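PDB 5IM3: ribonucleoside-diphosphate reductase from Pseudomonas aeruginosa, which probably reduces ribonucleoside diphosphates to the corresponding deoxyribonucleotides, with thioredoxin as the reductant, and binds the allosteric nucleotide dATP. Local coordinates for residues Lys596-Val601 with Asn652-Pro657; Ser573-Val578 with Gly708-Phe713. One frame throughout, in Å; residues are numbered along the deposited sequence.

Contacts 1 and 2 are neighbours in the barrel domain, about 11 Å apart between centres, and show how a chain of hydrogen bonds through one histidine can join regions distant in sequence. Contact 1 is buried and ties the start of strand 600-608 to the last turn of helix 646-655; contact 2 is partly buried and joins two loops, one following helix 566-571 and the other helix 679-707. The first relies on a histidine-carboxylate bond and two bridging waters; the second has no carboxylate, pairing a tyrosine hydroxyl with a glutamine amide and a histidine with a backbone carbonyl. His655 links them: its NE2 serves contact 1, while its ND1 lies 2.9 Å from Thr712 OG1, a probable hydrogen bond.

Contact 1: residues Lys596-Val601 with Asn652-Pro657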
ATOM      1  N   LYS A 596     -15.327 -26.449 -41.957  1.00 45.10           N
ATOM      2  CA  LYS A 596     -16.549 -25.900 -42.530  1.00 48.83           C
ATOM      3  C   LYS A 596     -17.740 -26.845 -42.363  1.00 52.67           C
ATOM      4  O   LYS A 596     -18.873 -26.399 -42.150  1.00 52.00           O
ATOM      5  CB  LYS A 596     -16.272 -25.607 -44.008  1.00 51.83           C
ATOM      6  CG  LYS A 596     -17.367 -24.951 -44.802  1.00 56.24           C
ATOM      7  CD  LYS A 596     -16.820 -24.494 -46.165  1.00 58.57           C
ATOM      8  CE  LYS A 596     -16.386 -25.664 -47.056  1.00 60.78           C
ATOM      9  NZ  LYS A 596     -17.545 -26.334 -47.698  1.00 64.67           N
ATOM     10  N   ASP A 597     -17.500 -28.156 -42.443  1.00 49.80           N
ATOM     11  CA  ASP A 597     -18.580 -29.139 -42.468  1.00 51.96           C
ATOM     12  C   ASP A 597     -18.515 -30.115 -41.299  1.00 50.39           C
ATOM     13  O   ASP A 597     -19.178 -31.155 -41.334  1.00 50.11           O
ATOM     14  CB  ASP A 597     -18.557 -29.907 -43.790  1.00 53.25           C
ATOM     15  CG  ASP A 597     -18.781 -29.007 -44.993  1.00 58.02           C
ATOM     16  OD1 ASP A 597     -19.808 -28.290 -45.016  1.00 58.75           O
ATOM     17  OD2 ASP A 597     -17.928 -29.011 -45.910  1.00 57.90           O
ATOM     18  N   GLU A 598     -17.744 -29.804 -40.259  1.00 47.47           N
ATOM     19  CA  GLU A 598     -17.548 -30.729 -39.145  1.00 48.06           C
ATOM     20  C   GLU A 598     -17.552 -29.950 -37.839  1.00 44.44           C
ATOM     21  O   GLU A 598     -16.614 -29.203 -37.548  1.00 37.63           O
ATOM     22  CB  GLU A 598     -16.248 -31.516 -39.303  1.00 49.98           C
ATOM     23  CG  GLU A 598     -16.285 -32.511 -40.460  1.00 53.04           C
ATOM     24  CD  GLU A 598     -15.050 -33.386 -40.522  1.00 54.07           C
ATOM     25  OE1 GLU A 598     -14.721 -33.867 -41.627  1.00 54.50           O
ATOM     26  OE2 GLU A 598     -14.409 -33.590 -39.468  1.00 53.62           O
ATOM     27  N   ILE A 599     -18.612 -30.129 -37.062  1.00 47.23           N
ATOM     28  CA  ILE A 599     -18.663 -29.714 -35.669  1.00 44.46           C
ATOM     29  C   ILE A 599     -18.413 -30.965 -34.838  1.00 45.01           C
ATOM     30  O   ILE A 599     -19.229 -31.892 -34.833  1.00 45.20           O
ATOM     31  CB  ILE A 599     -20.006 -29.050 -35.333  1.00 45.07           C
ATOM     32  CG1 ILE A 599     -20.057 -27.653 -35.980  1.00 44.40           C
ATOM     33  CG2 ILE A 599     -20.221 -28.966 -33.829  1.00 43.23           C
ATOM     34  CD1 ILE A 599     -21.379 -26.927 -35.817  1.00 42.81           C
ATOM     35  N   ALA A 600     -17.274 -31.009 -34.149  1.00 48.61           N
ATOM     36  CA  ALA A 600     -16.910 -32.195 -33.385  1.00 49.33           C
ATOM     37  C   ALA A 600     -17.835 -32.364 -32.184  1.00 49.94           C
ATOM     38  O   ALA A 600     -18.251 -31.385 -31.558  1.00 48.30           O
ATOM     39  CB  ALA A 600     -15.460 -32.102 -32.922  1.00 47.70           C
ATOM     40  N   VAL A 601     -18.159 -33.617 -31.872  1.00 43.25           N
ATOM     41  CA  VAL A 601     -19.089 -33.963 -30.804  1.00 45.10           C
ATOM     42  C   VAL A 601     -18.353 -34.838 -29.796  1.00 46.39           C
ATOM     43  O   VAL A 601     -17.708 -35.821 -30.180  1.00 45.62           O
ATOM     44  CB  VAL A 601     -20.328 -34.699 -31.348  1.00 48.47           C
ATOM     45  CG1 VAL A 601     -21.400 -34.807 -30.273  1.00 48.26           C
ATOM     46  CG2 VAL A 601     -20.872 -34.006 -32.589  1.00 47.23           C
ATOM     47  N   ASN A 652     -19.447 -36.967 -36.396  1.00 43.60           N
ATOM     48  CA  ASN A 652     -19.596 -38.136 -35.537  1.00 46.74           C
ATOM     49  C   ASN A 652     -19.661 -39.414 -36.363  1.00 47.28           C
ATOM     50  O   ASN A 652     -19.002 -40.403 -36.031  1.00 44.20           O
ATOM     51  CB  ASN A 652     -20.841 -37.993 -34.665  1.00 45.35           C
ATOM     52  CG  ASN A 652     -20.516 -37.877 -33.187  1.00 44.96           C
ATOM     53  OD1 ASN A 652     -19.372 -37.622 -32.801  1.00 44.04           O
ATOM     54  ND2 ASN A 652     -21.529 -38.052 -32.352  1.00 46.26           N
ATOM     55  N   PHE A 653     -20.425 -39.401 -37.460  1.00 51.93           N
ATOM     56  CA  PHE A 653     -20.539 -40.586 -38.307  1.00 53.78           C
ATOM     57  C   PHE A 653     -19.245 -40.873 -39.056  1.00 54.06           C
ATOM     58  O   PHE A 653     -18.912 -42.041 -39.285  1.00 53.91           O
ATOM     59  CB  PHE A 653     -21.685 -40.419 -39.311  1.00 56.41           C
ATOM     60  CG  PHE A 653     -23.064 -40.575 -38.717  1.00 59.08           C
ATOM     61  CD1 PHE A 653     -23.252 -40.672 -37.347  1.00 59.13           C
ATOM     62  CD2 PHE A 653     -24.177 -40.641 -39.545  1.00 62.41           C
ATOM     63  CE1 PHE A 653     -24.523 -40.820 -36.815  1.00 60.32           C
ATOM     64  CE2 PHE A 653     -25.448 -40.789 -39.018  1.00 62.06           C
ATOM     65  CZ  PHE A 653     -25.621 -40.877 -37.653  1.00 60.31           C
ATOM     66  N   LYS A 654     -18.507 -39.830 -39.448  1.00 53.71           N
ATOM     67  CA  LYS A 654     -17.289 -40.027 -40.228  1.00 55.08           C
ATOM     68  C   LYS A 654     -16.178 -40.629 -39.376  1.00 52.63           C
ATOM     69  O   LYS A 654     -15.498 -41.571 -39.799  1.00 52.52           O
ATOM     70  CB  LYS A 654     -16.828 -38.696 -40.826  1.00 55.17           C
ATOM     71  CG  LYS A 654     -17.118 -38.508 -42.307  1.00 58.56           C
ATOM     72  CD  LYS A 654     -16.882 -37.057 -42.714  1.00 57.69           C
ATOM     73  CE  LYS A 654     -16.857 -36.880 -44.219  1.00 62.94           C
ATOM     74  NZ  LYS A 654     -15.579 -37.357 -44.822  1.00 65.24           N
ATOM     75  N   HIS A 655     -15.983 -40.096 -38.166  1.00 50.29           N
ATOM     76  CA  HIS A 655     -14.803 -40.389 -37.364  1.00 50.88           C
ATOM     77  C   HIS A 655     -15.095 -41.165 -36.090  1.00 47.63           C
ATOM     78  O   HIS A 655     -14.180 -41.791 -35.547  1.00 45.31           O
ATOM     79  CB  HIS A 655     -14.091 -39.081 -36.986  1.00 48.80           C
ATOM     80  CG  HIS A 655     -13.944 -38.125 -38.127  1.00 50.39           C
ATOM     81  ND1 HIS A 655     -13.295 -38.458 -39.296  1.00 52.46           N
ATOM     82  CD2 HIS A 655     -14.367 -36.847 -38.282  1.00 49.55           C
ATOM     83  CE1 HIS A 655     -13.323 -37.427 -40.122  1.00 52.50           C
ATOM     84  NE2 HIS A 655     -13.967 -36.437 -39.530  1.00 51.52           N
ATOM     85  N   ARG A 656     -16.326 -41.124 -35.597  1.00 48.57           N
ATOM     86  CA  ARG A 656     -16.743 -41.881 -34.422  1.00 50.52           C
ATOM     87  C   ARG A 656     -15.777 -41.737 -33.245  1.00 51.24           C
ATOM     88  O   ARG A 656     -15.286 -42.738 -32.710  1.00 52.13           O
ATOM     89  CB  ARG A 656     -16.932 -43.352 -34.772  1.00 49.75           C
ATOM     90  CG  ARG A 656     -17.798 -43.619 -36.003  1.00 52.53           C
ATOM     91  CD  ARG A 656     -18.219 -45.086 -36.072  1.00 53.38           C
ATOM     92  NE  ARG A 656     -19.113 -45.427 -34.967  1.00 52.35           N
ATOM     93  CZ  ARG A 656     -20.439 -45.317 -35.013  1.00 52.79           C
ATOM     94  NH1 ARG A 656     -21.041 -44.894 -36.117  1.00 54.81           N
ATOM     95  NH2 ARG A 656     -21.168 -45.638 -33.954  1.00 53.64           N
ATOM     96  N   PRO A 657     -15.492 -40.514 -32.804  1.00 50.32           N
ATOM     97  CA  PRO A 657     -14.714 -40.351 -31.576  1.00 45.23           C
ATOM     98  C   PRO A 657     -15.576 -40.555 -30.343  1.00 43.05           C
ATOM     99  O   PRO A 657     -16.766 -40.236 -30.323  1.00 42.31           O
ATOM    100  CB  PRO A 657     -14.219 -38.903 -31.663  1.00 46.94           C
ATOM    101  CG  PRO A 657     -15.293 -38.206 -32.418  1.00 41.25           C
ATOM    102  CD  PRO A 657     -15.826 -39.211 -33.412  1.00 44.00           C
TER
HETATM  103  O   HOH W   1     -17.474 -35.733 -33.723  1.00 39.72           O
HETATM  104  O   HOH W   2     -16.630 -37.939 -28.632  1.00 45.35           O
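The carboxylate of Glu598 lies at the edge of the His655 imidazole, while CB of the adjacent Lys654 lies over the centre of one ring face. NE2 of His655 donates to OE2 of Glu598 at 2.9 Å, and the acceptor lies near the ring plane. The two planes are 47° apart, the N-H comes in from above the carboxylate plane, and the bond is bent to 143° at the hydrogen. With CG anti to its carbonyl carbon and the chain extended beyond (chi2 -174°), Glu598 spans the gap to the helix end. ND1 of His655 is engaged by Thr712, which probably fixes the ring's rotation.

One turn earlier on the helix, the Asn652 amide crosses the Val601 side chain, its OD1 3.4 Å from Val601 CB. That oxygen also accepts from a water that takes the backbone N-H of Val601, while ND2 is hydrogen-bonded to the hydroxyl of Tyr643 and to Asn603. A second water bridges Val601 O and, more weakly, Pro657 O. The contact thus seats the C-terminal turn of helix 646-655 against the start of strand 600-608 and the loop leading into it; in the alpha-beta barrel this strand runs antiparallel to 373-377 and parallel to 659-663.

Contact 2: residues Ser573-Val578 with Gly708-Phe713; sequences SPQQHV and GAYQTF
Gln575 and Tyr710 reach each other through contrasting torsions. Gln575 sets CG anti to its carbonyl carbon and then folds back at chi2 (-69°), carrying its amide toward the 708-713 loop, whereas the Tyr710 ring is placed between its own backbone N and carbonyl carbon. The two side chains come from opposite directions. Tyr710 OH donates to Gln575 OE1 at 3.0 Å; the amide and ring planes stand 69° apart, and the hydroxyl approaches from above the carbonyl plane, not along a lone pair. OE1 lies near the plane of the phenol at its edge, and CA of Phe713 covers one ring face, offset toward the rim.

At the other end of the same amide, Gln575 NE2 lies 3.0 Å from Thr712 OG1, which is engaged by His655 of helix 646-655. The methyl groups Val578 CG2 and Thr712 CG2 pack at 4.3 Å beside these polar groups.

His577 makes the second direct bond between the loops. Its NE2 donates to the backbone O of Thr712 at 2.7 Å. The bond is coplanar with both groups, the oxygen near the imidazole plane and the nitrogen in the carbonyl plane, but bent to 144° at the hydrogen. On one ring face, CB of Val578 sits over the centre.

The type I turn from Ser573 to Gln576 is reinforced by Gln576 NE2, which donates to Ser573 O at 2.8 Å in the plane of its own amide. This partly buried contact joins the loop after helix 566-571 to the loop after helix 679-707. Its chemistry implies a junction of directional hydrogen bonds without a carboxylate, rather than of extensive hydrophobic packing: side-chain amide, phenol and imidazole probably help to set the relative placement of two segments that have no regular secondary structure.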
ATOM      1  N   SER A 573      -2.630 -36.038 -32.346  1.00 56.87           N
ATOM      2  CA  SER A 573      -3.978 -36.361 -32.788  1.00 57.64           C
ATOM      3  C   SER A 573      -3.926 -37.526 -33.773  1.00 58.98           C
ATOM      4  O   SER A 573      -3.135 -37.489 -34.723  1.00 61.15           O
ATOM      5  CB  SER A 573      -4.633 -35.147 -33.439  1.00 55.69           C
ATOM      6  OG  SER A 573      -5.912 -35.471 -33.954  1.00 54.65           O
ATOM      7  N   PRO A 574      -4.728 -38.578 -33.585  1.00 55.56           N
ATOM      8  CA  PRO A 574      -4.734 -39.676 -34.567  1.00 56.94           C
ATOM      9  C   PRO A 574      -5.319 -39.293 -35.917  1.00 54.97           C
ATOM     10  O   PRO A 574      -5.187 -40.075 -36.869  1.00 55.14           O
ATOM     11  CB  PRO A 574      -5.589 -40.756 -33.887  1.00 56.68           C
ATOM     12  CG  PRO A 574      -5.593 -40.398 -32.439  1.00 57.26           C
ATOM     13  CD  PRO A 574      -5.530 -38.908 -32.396  1.00 56.20           C
ATOM     14  N   GLN A 575      -5.953 -38.127 -36.034  1.00 50.12           N
ATOM     15  CA  GLN A 575      -6.670 -37.738 -37.243  1.00 51.27           C
ATOM     16  C   GLN A 575      -5.955 -36.628 -38.013  1.00 49.19           C
ATOM     17  O   GLN A 575      -6.601 -35.815 -38.677  1.00 49.38           O
ATOM     18  CB  GLN A 575      -8.091 -37.308 -36.882  1.00 50.68           C
ATOM     19  CG  GLN A 575      -8.967 -38.445 -36.364  1.00 50.28           C
ATOM     20  CD  GLN A 575      -9.301 -39.452 -37.449  1.00 49.39           C
ATOM     21  OE1 GLN A 575      -8.552 -40.399 -37.686  1.00 50.12           O
ATOM     22  NE2 GLN A 575     -10.427 -39.248 -38.119  1.00 47.52           N
ATOM     23  N   GLN A 576      -4.622 -36.584 -37.939  1.00 53.46           N
ATOM     24  CA  GLN A 576      -3.865 -35.553 -38.642  1.00 53.67           C
ATOM     25  C   GLN A 576      -4.016 -35.649 -40.153  1.00 54.08           C
ATOM     26  O   GLN A 576      -3.796 -34.654 -40.851  1.00 53.16           O
ATOM     27  CB  GLN A 576      -2.380 -35.647 -38.290  1.00 55.64           C
ATOM     28  CG  GLN A 576      -2.066 -35.376 -36.839  1.00 58.53           C
ATOM     29  CD  GLN A 576      -0.651 -35.781 -36.466  1.00 60.54           C
ATOM     30  OE1 GLN A 576       0.321 -35.292 -37.042  1.00 60.90           O
ATOM     31  NE2 GLN A 576      -0.531 -36.681 -35.497  1.00 61.26           N
ATOM     32  N   HIS A 577      -4.373 -36.821 -40.672  1.00 55.43           N
ATOM     33  CA  HIS A 577      -4.412 -37.044 -42.111  1.00 54.24           C
ATOM     34  C   HIS A 577      -5.657 -36.477 -42.776  1.00 54.56           C
ATOM     35  O   HIS A 577      -5.730 -36.473 -44.010  1.00 56.02           O
ATOM     36  CB  HIS A 577      -4.333 -38.544 -42.405  1.00 54.99           C
ATOM     37  CG  HIS A 577      -5.533 -39.312 -41.942  1.00 55.62           C
ATOM     38  ND1 HIS A 577      -5.934 -39.342 -40.623  1.00 52.38           N
ATOM     39  CD2 HIS A 577      -6.420 -40.078 -42.621  1.00 53.82           C
ATOM     40  CE1 HIS A 577      -7.015 -40.091 -40.510  1.00 52.62           C
ATOM     41  NE2 HIS A 577      -7.331 -40.551 -41.707  1.00 51.45           N
ATOM     42  N   VAL A 578      -6.631 -36.001 -42.004  1.00 55.18           N
ATOM     43  CA  VAL A 578      -7.925 -35.639 -42.566  1.00 54.26           C
ATOM     44  C   VAL A 578      -8.420 -34.327 -41.969  1.00 54.28           C
ATOM     45  O   VAL A 578      -9.519 -33.867 -42.295  1.00 56.15           O
ATOM     46  CB  VAL A 578      -8.937 -36.782 -42.343  1.00 57.55           C
ATOM     47  CG1 VAL A 578      -9.398 -36.834 -40.890  1.00 55.91           C
ATOM     48  CG2 VAL A 578     -10.118 -36.664 -43.288  1.00 59.03           C
ATOM     49  N   GLY A 708     -17.065 -52.815 -38.351  1.00 63.17           N
ATOM     50  CA  GLY A 708     -16.222 -52.153 -39.333  1.00 63.45           C
ATOM     51  C   GLY A 708     -15.554 -50.917 -38.768  1.00 61.94           C
ATOM     52  O   GLY A 708     -16.082 -50.225 -37.898  1.00 61.41           O
ATOM     53  N   ALA A 709     -14.354 -50.641 -39.271  1.00 60.10           N
ATOM     54  CA  ALA A 709     -13.629 -49.454 -38.854  1.00 60.53           C
ATOM     55  C   ALA A 709     -14.349 -48.198 -39.342  1.00 59.67           C
ATOM     56  O   ALA A 709     -15.135 -48.230 -40.293  1.00 59.55           O
ATOM     57  CB  ALA A 709     -12.198 -49.487 -39.389  1.00 60.83           C
ATOM     58  N   TYR A 710     -14.081 -47.080 -38.670  1.00 56.79           N
ATOM     59  CA  TYR A 710     -14.695 -45.826 -39.077  1.00 57.40           C
ATOM     60  C   TYR A 710     -14.175 -45.405 -40.450  1.00 59.62           C
ATOM     61  O   TYR A 710     -13.105 -45.828 -40.894  1.00 60.59           O
ATOM     62  CB  TYR A 710     -14.452 -44.728 -38.034  1.00 55.70           C
ATOM     63  CG  TYR A 710     -13.004 -44.362 -37.765  1.00 55.16           C
ATOM     64  CD1 TYR A 710     -12.219 -45.127 -36.909  1.00 55.51           C
ATOM     65  CD2 TYR A 710     -12.433 -43.227 -38.335  1.00 54.72           C
ATOM     66  CE1 TYR A 710     -10.901 -44.789 -36.650  1.00 55.10           C
ATOM     67  CE2 TYR A 710     -11.115 -42.881 -38.081  1.00 53.64           C
ATOM     68  CZ  TYR A 710     -10.355 -43.664 -37.236  1.00 56.13           C
ATOM     69  OH  TYR A 710      -9.046 -43.322 -36.976  1.00 54.98           O
ATOM     70  N   GLN A 711     -14.968 -44.570 -41.130  1.00 70.65           N
ATOM     71  CA  GLN A 711     -14.701 -44.239 -42.528  1.00 71.87           C
ATOM     72  C   GLN A 711     -13.248 -43.842 -42.749  1.00 68.02           C
ATOM     73  O   GLN A 711     -12.577 -44.360 -43.649  1.00 70.34           O
ATOM     74  CB  GLN A 711     -15.617 -43.101 -42.989  1.00 74.77           C
ATOM     75  CG  GLN A 711     -17.073 -43.476 -43.202  1.00 77.79           C
ATOM     76  CD  GLN A 711     -17.861 -42.346 -43.844  1.00 79.99           C
ATOM     77  OE1 GLN A 711     -17.370 -41.665 -44.746  1.00 80.91           O
ATOM     78  NE2 GLN A 711     -19.084 -42.137 -43.374  1.00 80.88           N
ATOM     79  N   THR A 712     -12.743 -42.919 -41.940  1.00 55.71           N
ATOM     80  CA  THR A 712     -11.446 -42.310 -42.186  1.00 55.18           C
ATOM     81  C   THR A 712     -10.315 -43.011 -41.449  1.00 54.61           C
ATOM     82  O   THR A 712      -9.265 -42.397 -41.224  1.00 54.92           O
ATOM     83  CB  THR A 712     -11.485 -40.831 -41.801  1.00 52.56           C
ATOM     84  OG1 THR A 712     -11.768 -40.707 -40.405  1.00 48.69           O
ATOM     85  CG2 THR A 712     -12.561 -40.099 -42.603  1.00 50.77           C
ATOM     86  N   PHE A 713     -10.499 -44.282 -41.077  1.00 56.66           N
ATOM     87  CA  PHE A 713      -9.435 -45.007 -40.388  1.00 56.53           C
ATOM     88  C   PHE A 713      -8.162 -45.040 -41.221  1.00 58.72           C
ATOM     89  O   PHE A 713      -7.057 -44.891 -40.685  1.00 57.28           O
ATOM     90  CB  PHE A 713      -9.878 -46.432 -40.061  1.00 58.86           C
ATOM     91  CG  PHE A 713      -8.738 -47.337 -39.683  1.00 60.86           C
ATOM     92  CD1 PHE A 713      -8.226 -47.329 -38.397  1.00 60.63           C
ATOM     93  CD2 PHE A 713      -8.163 -48.179 -40.622  1.00 63.28           C
ATOM     94  CE1 PHE A 713      -7.167 -48.149 -38.049  1.00 61.46           C
ATOM     95  CE2 PHE A 713      -7.103 -49.000 -40.281  1.00 64.73           C
ATOM     96  CZ  PHE A 713      -6.603 -48.983 -38.993  1.00 64.41           C
TER